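Local coordinates for arginase (RocF) (Helicobacter pylori, PDB 4G3H), which probably hydrolyses L-arginine to L-ornithine and urea with the help of two manganese ions in each subunit, at residues 14-26 against 281-295. Sequence-based numbering, arbitrary orientation.
Sequences KRGTDKGVRRLRE and EYNPTVSIKHNNEEE
Over one face of the Arg23 guanidinium, Pro284 CB rests 3.6 Å above the plane, off-centre, while Glu295 OE1 lies near the edge. On one face of the Tyr282 ring, Pro284 CD sits over the centre, and Gly20 O is at the ring's edge, in its plane; the compact, apolar proline ring can thus pack against both flat groups at once. Arg23 NH2 donates to Glu295 OE1 over 2.7 Å, completing a salt bridge in which the guanidinium and carboxylate planes stand 78° apart. An extended arginine chain suits this place, because it runs antiparallel alongside the proline and still carries its charge to the carboxylate. Tyr282 CD2 meets Gly20 CA at 3.4 Å and Leu24 CD1 at 3.5 Å; leucine supplies a branched apolar end that also packs on Val298 and Leu302 of helix 293-309. In this α/β arginase fold, built round a parallel sheet, the loop after strand 274-280 thus lies against helix 16-30, which follows strand 2-8. Gly16 and Gly20, one turn apart, bring the backbones together: Gly20, with only hydrogens on its CA, lets Tyr282 O receive a CA-H...O contact from it and another from Thr17 CA at 3.4 Å. With CG anti to its backbone N (chi1 -171°), Asn283 can lay its short planar amide against Gly16 while OD1 takes an in-plane lone-pair bond from Thr285 OG1 at 2.6 Å. Toward the metal site, Thr17 CG2 lies beside Glu281, whose OE2 accepts from His91 N and whose side chain comes within about 5 Å of a manganese ion.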
ATOM      1  N   LYS A  14     -17.797   6.659  -9.755  1.00 25.10           N
ATOM      2  CA  LYS A  14     -18.602   6.572  -8.538  1.00 27.77           C
ATOM      3  C   LYS A  14     -17.680   6.380  -7.341  1.00 26.73           C
ATOM      4  O   LYS A  14     -18.123   6.431  -6.195  1.00 29.18           O
ATOM      5  CB  LYS A  14     -19.560   5.373  -8.598  1.00 33.85           C
ATOM      6  CG  LYS A  14     -20.666   5.445  -9.641  1.00 39.37           C
ATOM      7  CD  LYS A  14     -21.716   6.486  -9.288  1.00 42.91           C
ATOM      8  CE  LYS A  14     -22.939   6.360 -10.198  1.00 46.69           C
ATOM      9  NZ  LYS A  14     -23.915   7.477 -10.013  1.00 46.08           N
ATOM     10  N   ARG A  15     -16.398   6.155  -7.608  1.00 23.44           N
ATOM     11  CA  ARG A  15     -15.432   5.908  -6.537  1.00 23.36           C
ATOM     12  C   ARG A  15     -14.587   7.116  -6.138  1.00 22.03           C
ATOM     13  O   ARG A  15     -13.780   7.611  -6.929  1.00 21.90           O
ATOM     14  CB  ARG A  15     -14.522   4.747  -6.942  1.00 24.72           C
ATOM     15  CG  ARG A  15     -15.292   3.535  -7.464  1.00 27.89           C
ATOM     16  CD  ARG A  15     -14.363   2.405  -7.878  1.00 29.89           C
ATOM     17  NE  ARG A  15     -13.921   1.610  -6.737  1.00 32.10           N
ATOM     18  CZ  ARG A  15     -14.630   0.624  -6.199  1.00 32.61           C
ATOM     19  NH1 ARG A  15     -15.812   0.305  -6.703  1.00 36.18           N
ATOM     20  NH2 ARG A  15     -14.160  -0.035  -5.152  1.00 36.03           N
ATOM     21  N   GLY A  16     -14.774   7.575  -4.901  1.00 20.87           N
ATOM     22  CA  GLY A  16     -14.032   8.721  -4.396  1.00 20.58           C
ATOM     23  C   GLY A  16     -12.515   8.580  -4.425  1.00 19.60           C
ATOM     24  O   GLY A  16     -11.799   9.571  -4.572  1.00 17.53           O
ATOM     25  N   THR A  17     -12.015   7.359  -4.276  1.00 17.55           N
ATOM     26  CA  THR A  17     -10.576   7.135  -4.299  1.00 18.24           C
ATOM     27  C   THR A  17     -10.031   7.205  -5.722  1.00 17.96           C
ATOM     28  O   THR A  17      -8.924   7.676  -5.927  1.00 17.88           O
ATOM     29  CB  THR A  17     -10.199   5.768  -3.694  1.00 22.76           C
ATOM     30  OG1 THR A  17     -10.961   4.740  -4.331  1.00 25.67           O
ATOM     31  CG2 THR A  17     -10.458   5.753  -2.188  1.00 22.61           C
ATOM     32  N   ASP A  18     -10.808   6.728  -6.697  1.00 15.44           N
ATOM     33  CA  ASP A  18     -10.392   6.758  -8.100  1.00 17.03           C
ATOM     34  C   ASP A  18     -10.264   8.207  -8.553  1.00 19.09           C
ATOM     35  O   ASP A  18      -9.397   8.547  -9.361  1.00 16.54           O
ATOM     36  CB  ASP A  18     -11.410   6.016  -8.981  1.00 18.22           C
ATOM     37  CG  ASP A  18     -11.185   4.511  -8.998  1.00 19.96           C
ATOM     38  OD1 ASP A  18     -10.494   4.002  -8.097  1.00 20.75           O
ATOM     39  OD2 ASP A  18     -11.705   3.824  -9.902  1.00 22.62           O
ATOM     40  N   LYS A  19     -11.134   9.065  -8.023  1.00 22.84           N
ATOM     41  CA  LYS A  19     -11.096  10.482  -8.354  1.00 24.87           C
ATOM     42  C   LYS A  19      -9.850  11.068  -7.709  1.00 24.97           C
ATOM     43  O   LYS A  19      -9.213  11.963  -8.262  1.00 25.21           O
ATOM     44  CB  LYS A  19     -12.356  11.191  -7.843  1.00 35.76           C
ATOM     45  CG  LYS A  19     -13.625  10.740  -8.559  1.00 42.24           C
ATOM     46  CD  LYS A  19     -14.842  11.566  -8.166  1.00 46.80           C
ATOM     47  CE  LYS A  19     -16.067  11.122  -8.949  1.00 50.59           C
ATOM     48  NZ  LYS A  19     -17.281  11.902  -8.588  1.00 54.23           N
ATOM     49  N   GLY A  20      -9.500  10.550  -6.534  1.00 24.01           N
ATOM     50  CA  GLY A  20      -8.305  11.025  -5.863  1.00 21.83           C
ATOM     51  C   GLY A  20      -7.097  10.733  -6.732  1.00 19.63           C
ATOM     52  O   GLY A  20      -6.242  11.597  -6.954  1.00 20.55           O
ATOM     53  N   VAL A  21      -7.034   9.504  -7.235  1.00 16.01           N
ATOM     54  CA  VAL A  21      -5.940   9.080  -8.099  1.00 16.80           C
ATOM     55  C   VAL A  21      -5.820   9.936  -9.371  1.00 19.39           C
ATOM     56  O   VAL A  21      -4.714  10.320  -9.755  1.00 15.16           O
ATOM     57  CB  VAL A  21      -6.104   7.611  -8.529  1.00 16.47           C
ATOM     58  CG1 VAL A  21      -5.010   7.234  -9.536  1.00 13.68           C
ATOM     59  CG2 VAL A  21      -6.066   6.705  -7.304  1.00 13.34           C
ATOM     60  N   ARG A  22      -6.942  10.226 -10.031  1.00 20.59           N
ATOM     61  CA  ARG A  22      -6.878  11.028 -11.251  1.00 23.60           C
ATOM     62  C   ARG A  22      -6.413  12.453 -10.981  1.00 21.03           C
ATOM     63  O   ARG A  22      -5.734  13.047 -11.810  1.00 18.65           O
ATOM     64  CB  ARG A  22      -8.220  11.017 -12.005  1.00 54.40           C
ATOM     65  CG  ARG A  22      -9.452  11.395 -11.211  1.00 67.90           C
ATOM     66  CD  ARG A  22      -9.505  12.875 -10.882  1.00 79.97           C
ATOM     67  NE  ARG A  22      -9.417  13.729 -12.062  1.00 89.35           N
ATOM     68  CZ  ARG A  22      -9.448  15.058 -12.018  1.00 94.17           C
ATOM     69  NH1 ARG A  22      -9.360  15.768 -13.132  1.00 96.17           N
ATOM     70  NH2 ARG A  22      -9.571  15.681 -10.853  1.00 96.91           N
ATOM     71  N   ARG A  23      -6.768  12.991  -9.818  1.00 24.00           N
ATOM     72  CA  ARG A  23      -6.352  14.341  -9.435  1.00 23.91           C
ATOM     73  C   ARG A  23      -4.834  14.380  -9.257  1.00 22.36           C
ATOM     74  O   ARG A  23      -4.158  15.295  -9.727  1.00 21.75           O
ATOM     75  CB  ARG A  23      -6.977  14.758  -8.103  1.00 40.14           C
ATOM     76  CG  ARG A  23      -8.411  15.243  -8.136  1.00 47.63           C
ATOM     77  CD  ARG A  23      -8.669  16.023  -6.852  1.00 55.21           C
ATOM     78  NE  ARG A  23     -10.051  16.456  -6.689  1.00 61.39           N
ATOM     79  CZ  ARG A  23     -10.467  17.247  -5.704  1.00 63.38           C
ATOM     80  NH1 ARG A  23     -11.744  17.593  -5.624  1.00 66.28           N
ATOM     81  NH2 ARG A  23      -9.605  17.700  -4.801  1.00 64.08           N
ATOM     82  N   LEU A  24      -4.316  13.382  -8.547  1.00 15.25           N
ATOM     83  CA  LEU A  24      -2.891  13.281  -8.282  1.00 14.76           C
ATOM     84  C   LEU A  24      -2.110  13.047  -9.581  1.00 14.33           C
ATOM     85  O   LEU A  24      -1.044  13.624  -9.775  1.00 15.22           O
ATOM     86  CB  LEU A  24      -2.639  12.151  -7.266  1.00 16.26           C
ATOM     87  CG  LEU A  24      -3.317  12.389  -5.905  1.00 15.79           C
ATOM     88  CD1 LEU A  24      -3.215  11.158  -5.034  1.00 15.94           C
ATOM     89  CD2 LEU A  24      -2.666  13.582  -5.215  1.00 13.87           C
ATOM     90  N   ARG A  25      -2.645  12.217 -10.471  1.00 18.11           N
ATOM     91  CA  ARG A  25      -1.987  11.943 -11.752  1.00 20.54           C
ATOM     92  C   ARG A  25      -1.829  13.224 -12.577  1.00 21.54           C
ATOM     93  O   ARG A  25      -0.769  13.476 -13.152  1.00 22.69           O
ATOM     94  CB  ARG A  25      -2.795  10.941 -12.576  1.00 17.51           C
ATOM     95  CG  ARG A  25      -2.781   9.514 -12.069  1.00 19.93           C
ATOM     96  CD  ARG A  25      -3.839   8.672 -12.788  1.00 20.13           C
ATOM     97  NE  ARG A  25      -3.622   8.569 -14.231  1.00 22.81           N
ATOM     98  CZ  ARG A  25      -4.414   7.886 -15.055  1.00 25.28           C
ATOM     99  NH1 ARG A  25      -5.478   7.245 -14.577  1.00 24.56           N
ATOM    100  NH2 ARG A  25      -4.148   7.835 -16.355  1.00 24.57           N
ATOM    101  N   GLU A  26      -2.891  14.020 -12.643  1.00 21.16           N
ATOM    102  CA  GLU A  26      -2.854  15.260 -13.406  1.00 23.71           C
ATOM    103  C   GLU A  26      -1.910  16.285 -12.779  1.00 23.55           C
ATOM    104  O   GLU A  26      -1.180  16.970 -13.494  1.00 23.49           O
ATOM    105  CB  GLU A  26      -4.271  15.826 -13.561  1.00 26.61           C
ATOM    106  CG  GLU A  26      -5.154  14.932 -14.443  1.00 32.10           C
ATOM    107  CD  GLU A  26      -6.587  15.430 -14.603  1.00 35.78           C
ATOM    108  OE1 GLU A  26      -7.329  14.844 -15.424  1.00 37.69           O
ATOM    109  OE2 GLU A  26      -6.977  16.396 -13.915  1.00 39.28           O
ATOM    110  N   GLU A 281      -5.616   5.334  -0.600  1.00 21.93           N
ATOM    111  CA  GLU A 281      -6.725   5.852   0.193  1.00 22.34           C
ATOM    112  C   GLU A 281      -6.843   7.369   0.254  1.00 22.97           C
ATOM    113  O   GLU A 281      -7.059   7.951   1.321  1.00 23.96           O
ATOM    114  CB  GLU A 281      -6.673   5.275   1.614  1.00 23.65           C
ATOM    115  CG  GLU A 281      -6.864   3.752   1.695  1.00 25.05           C
ATOM    116  CD  GLU A 281      -8.232   3.283   1.198  1.00 26.33           C
ATOM    117  OE1 GLU A 281      -9.180   4.092   1.180  1.00 26.16           O
ATOM    118  OE2 GLU A 281      -8.365   2.095   0.839  1.00 24.61           O
ATOM    119  N   TYR A 282      -6.673   8.017  -0.889  1.00 20.88           N
ATOM    120  CA  TYR A 282      -6.855   9.455  -0.946  1.00 20.53           C
ATOM    121  C   TYR A 282      -8.244   9.623  -1.541  1.00 20.45           C
ATOM    122  O   TYR A 282      -8.459   9.308  -2.706  1.00 20.66           O
ATOM    123  CB  TYR A 282      -5.824  10.126  -1.848  1.00 17.90           C
ATOM    124  CG  TYR A 282      -6.136  11.581  -2.091  1.00 17.48           C
ATOM    125  CD1 TYR A 282      -6.389  12.442  -1.025  1.00 19.36           C
ATOM    126  CD2 TYR A 282      -6.208  12.093  -3.380  1.00 17.39           C
ATOM    127  CE1 TYR A 282      -6.713  13.774  -1.233  1.00 18.69           C
ATOM    128  CE2 TYR A 282      -6.531  13.429  -3.605  1.00 20.63           C
ATOM    129  CZ  TYR A 282      -6.784  14.263  -2.523  1.00 20.89           C
ATOM    130  OH  TYR A 282      -7.116  15.581  -2.725  1.00 22.83           O
ATOM    131  N   ASN A 283      -9.191  10.084  -0.731  1.00 23.25           N
ATOM    132  CA  ASN A 283     -10.562  10.283  -1.187  1.00 23.73           C
ATOM    133  C   ASN A 283     -10.986  11.721  -0.894  1.00 25.68           C
ATOM    134  O   ASN A 283     -11.523  12.018   0.172  1.00 25.44           O
ATOM    135  CB  ASN A 283     -11.507   9.315  -0.473  1.00 21.09           C
ATOM    136  CG  ASN A 283     -12.910   9.333  -1.060  1.00 24.15           C
ATOM    137  OD1 ASN A 283     -13.335  10.328  -1.651  1.00 24.42           O
ATOM    138  ND2 ASN A 283     -13.642   8.235  -0.885  1.00 21.43           N
ATOM    139  N   PRO A 284     -10.758  12.632  -1.846  1.00 27.07           N
ATOM    140  CA  PRO A 284     -11.120  14.040  -1.666  1.00 29.01           C
ATOM    141  C   PRO A 284     -12.618  14.324  -1.553  1.00 31.11           C
ATOM    142  O   PRO A 284     -13.007  15.357  -1.009  1.00 32.55           O
ATOM    143  CB  PRO A 284     -10.496  14.711  -2.889  1.00 23.89           C
ATOM    144  CG  PRO A 284     -10.629  13.662  -3.938  1.00 23.48           C
ATOM    145  CD  PRO A 284     -10.210  12.400  -3.195  1.00 22.40           C
ATOM    146  N   THR A 285     -13.460  13.417  -2.048  1.00 31.47           N
ATOM    147  CA  THR A 285     -14.904  13.642  -2.002  1.00 33.77           C
ATOM    148  C   THR A 285     -15.521  13.581  -0.606  1.00 34.27           C
ATOM    149  O   THR A 285     -16.605  14.124  -0.395  1.00 34.77           O
ATOM    150  CB  THR A 285     -15.680  12.655  -2.917  1.00 38.49           C
ATOM    151  OG1 THR A 285     -15.568  11.326  -2.401  1.00 42.39           O
ATOM    152  CG2 THR A 285     -15.131  12.684  -4.331  1.00 39.20           C
ATOM    153  N   VAL A 286     -14.849  12.927   0.341  1.00 34.28           N
ATOM    154  CA  VAL A 286     -15.374  12.832   1.701  1.00 32.82           C
ATOM    155  C   VAL A 286     -14.760  13.861   2.647  1.00 33.04           C
ATOM    156  O   VAL A 286     -15.043  13.859   3.845  1.00 33.68           O
ATOM    157  CB  VAL A 286     -15.167  11.416   2.313  1.00 24.45           C
ATOM    158  CG1 VAL A 286     -15.976  10.395   1.533  1.00 21.95           C
ATOM    159  CG2 VAL A 286     -13.684  11.045   2.317  1.00 22.43           C
ATOM    160  N   SER A 287     -13.922  14.744   2.120  1.00 28.74           N
ATOM    161  CA  SER A 287     -13.302  15.757   2.969  1.00 31.32           C
ATOM    162  C   SER A 287     -14.352  16.687   3.562  1.00 34.22           C
ATOM    163  O   SER A 287     -15.329  17.035   2.901  1.00 33.76           O
ATOM    164  CB  SER A 287     -12.294  16.583   2.181  1.00 26.96           C
ATOM    165  OG  SER A 287     -11.858  17.683   2.958  1.00 25.17           O
ATOM    166  N   ILE A 288     -14.146  17.085   4.814  1.00 48.58           N
ATOM    167  CA  ILE A 288     -15.079  17.979   5.487  1.00 51.81           C
ATOM    168  C   ILE A 288     -14.573  19.414   5.427  1.00 54.22           C
ATOM    169  O   ILE A 288     -15.185  20.319   5.982  1.00 56.68           O
ATOM    170  CB  ILE A 288     -15.278  17.586   6.965  1.00 40.37           C
ATOM    171  CG1 ILE A 288     -13.954  17.699   7.722  1.00 41.68           C
ATOM    172  CG2 ILE A 288     -15.812  16.170   7.055  1.00 40.66           C
ATOM    173  CD1 ILE A 288     -14.054  17.319   9.183  1.00 43.24           C
ATOM    174  N   LYS A 289     -13.448  19.617   4.753  1.00 40.85           N
ATOM    175  CA  LYS A 289     -12.881  20.952   4.627  1.00 42.55           C
ATOM    176  C   LYS A 289     -13.239  21.547   3.275  1.00 43.96           C
ATOM    177  O   LYS A 289     -13.663  20.839   2.365  1.00 42.86           O
ATOM    178  CB  LYS A 289     -11.364  20.899   4.797  1.00 57.44           C
ATOM    179  CG  LYS A 289     -10.931  20.369   6.152  1.00 58.04           C
ATOM    180  CD  LYS A 289      -9.423  20.341   6.286  1.00 60.06           C
ATOM    181  CE  LYS A 289      -9.014  19.735   7.615  1.00 61.03           C
ATOM    182  NZ  LYS A 289      -7.540  19.670   7.753  1.00 61.24           N
ATOM    183  N   HIS A 290     -13.080  22.856   3.147  1.00 55.75           N
ATOM    184  CA  HIS A 290     -13.402  23.519   1.897  1.00 58.59           C
ATOM    185  C   HIS A 290     -12.228  24.367   1.438  1.00 58.58           C
ATOM    186  O   HIS A 290     -12.324  25.590   1.326  1.00 59.78           O
ATOM    187  CB  HIS A 290     -14.657  24.374   2.069  1.00 82.18           C
ATOM    188  CG  HIS A 290     -15.866  23.587   2.471  1.00 86.33           C
ATOM    189  ND1 HIS A 290     -16.358  22.543   1.718  1.00 88.70           N
ATOM    190  CD2 HIS A 290     -16.676  23.686   3.551  1.00 88.32           C
ATOM    191  CE1 HIS A 290     -17.419  22.031   2.317  1.00 89.22           C
ATOM    192  NE2 HIS A 290     -17.633  22.707   3.432  1.00 89.10           N
ATOM    193  N   ASN A 291     -11.112  23.694   1.187  1.00 46.29           N
ATOM    194  CA  ASN A 291      -9.898  24.346   0.729  1.00 43.98           C
ATOM    195  C   ASN A 291      -8.949  23.345   0.074  1.00 42.29           C
ATOM    196  O   ASN A 291      -9.268  22.163  -0.069  1.00 41.26           O
ATOM    197  CB  ASN A 291      -9.186  25.046   1.889  1.00 60.17           C
ATOM    198  CG  ASN A 291      -8.864  24.103   3.028  1.00 60.78           C
ATOM    199  OD1 ASN A 291      -8.692  22.903   2.824  1.00 61.11           O
ATOM    200  ND2 ASN A 291      -8.765  24.645   4.235  1.00 60.14           N
ATOM    201  N   ASN A 292      -7.777  23.838  -0.307  1.00 38.58           N
ATOM    202  CA  ASN A 292      -6.755  23.042  -0.969  1.00 36.54           C
ATOM    203  C   ASN A 292      -5.786  22.376   0.001  1.00 33.93           C
ATOM    204  O   ASN A 292      -4.916  21.618  -0.417  1.00 31.48           O
ATOM    205  CB  ASN A 292      -5.950  23.941  -1.905  1.00 79.72           C
ATOM    206  CG  ASN A 292      -6.060  23.529  -3.348  1.00 82.41           C
ATOM    207  OD1 ASN A 292      -5.386  24.084  -4.213  1.00 84.94           O
ATOM    208  ND2 ASN A 292      -6.917  22.553  -3.621  1.00 83.93           N
ATOM    209  N   GLU A 293      -5.932  22.669   1.288  1.00 34.63           N
ATOM    210  CA  GLU A 293      -5.044  22.133   2.310  1.00 34.12           C
ATOM    211  C   GLU A 293      -4.657  20.657   2.229  1.00 30.40           C
ATOM    212  O   GLU A 293      -3.472  20.325   2.147  1.00 28.26           O
ATOM    213  CB  GLU A 293      -5.611  22.414   3.701  1.00 76.15           C
ATOM    214  CG  GLU A 293      -5.537  23.870   4.119  1.00 84.76           C
ATOM    215  CD  GLU A 293      -5.614  24.042   5.625  1.00 89.83           C
ATOM    216  OE1 GLU A 293      -4.719  23.525   6.327  1.00 91.80           O
ATOM    217  OE2 GLU A 293      -6.568  24.691   6.108  1.00 90.44           O
ATOM    218  N   GLU A 294      -5.644  19.772   2.263  1.00 26.96           N
ATOM    219  CA  GLU A 294      -5.360  18.348   2.238  1.00 24.75           C
ATOM    220  C   GLU A 294      -4.738  17.867   0.926  1.00 23.73           C
ATOM    221  O   GLU A 294      -3.811  17.049   0.933  1.00 19.27           O
ATOM    222  CB  GLU A 294      -6.631  17.568   2.568  1.00 28.50           C
ATOM    223  CG  GLU A 294      -7.190  17.966   3.924  1.00 30.76           C
ATOM    224  CD  GLU A 294      -8.513  17.311   4.252  1.00 31.82           C
ATOM    225  OE1 GLU A 294      -9.330  17.105   3.331  1.00 33.79           O
ATOM    226  OE2 GLU A 294      -8.748  17.022   5.441  1.00 34.78           O
ATOM    227  N   GLU A 295      -5.224  18.375  -0.200  1.00 22.85           N
ATOM    228  CA  GLU A 295      -4.651  17.953  -1.461  1.00 23.50           C
ATOM    229  C   GLU A 295      -3.182  18.366  -1.499  1.00 22.55           C
ATOM    230  O   GLU A 295      -2.315  17.595  -1.932  1.00 19.29           O
ATOM    231  CB  GLU A 295      -5.413  18.566  -2.636  1.00 37.14           C
ATOM    232  CG  GLU A 295      -4.874  18.111  -3.979  1.00 40.90           C
ATOM    233  CD  GLU A 295      -5.791  18.456  -5.123  1.00 44.73           C
ATOM    234  OE1 GLU A 295      -6.906  17.894  -5.178  1.00 49.46           O
ATOM    235  OE2 GLU A 295      -5.399  19.288  -5.965  1.00 46.29           O
TER
HETATM  236  O   HOH W   1      -5.842  18.009  -9.003  1.00 42.74           O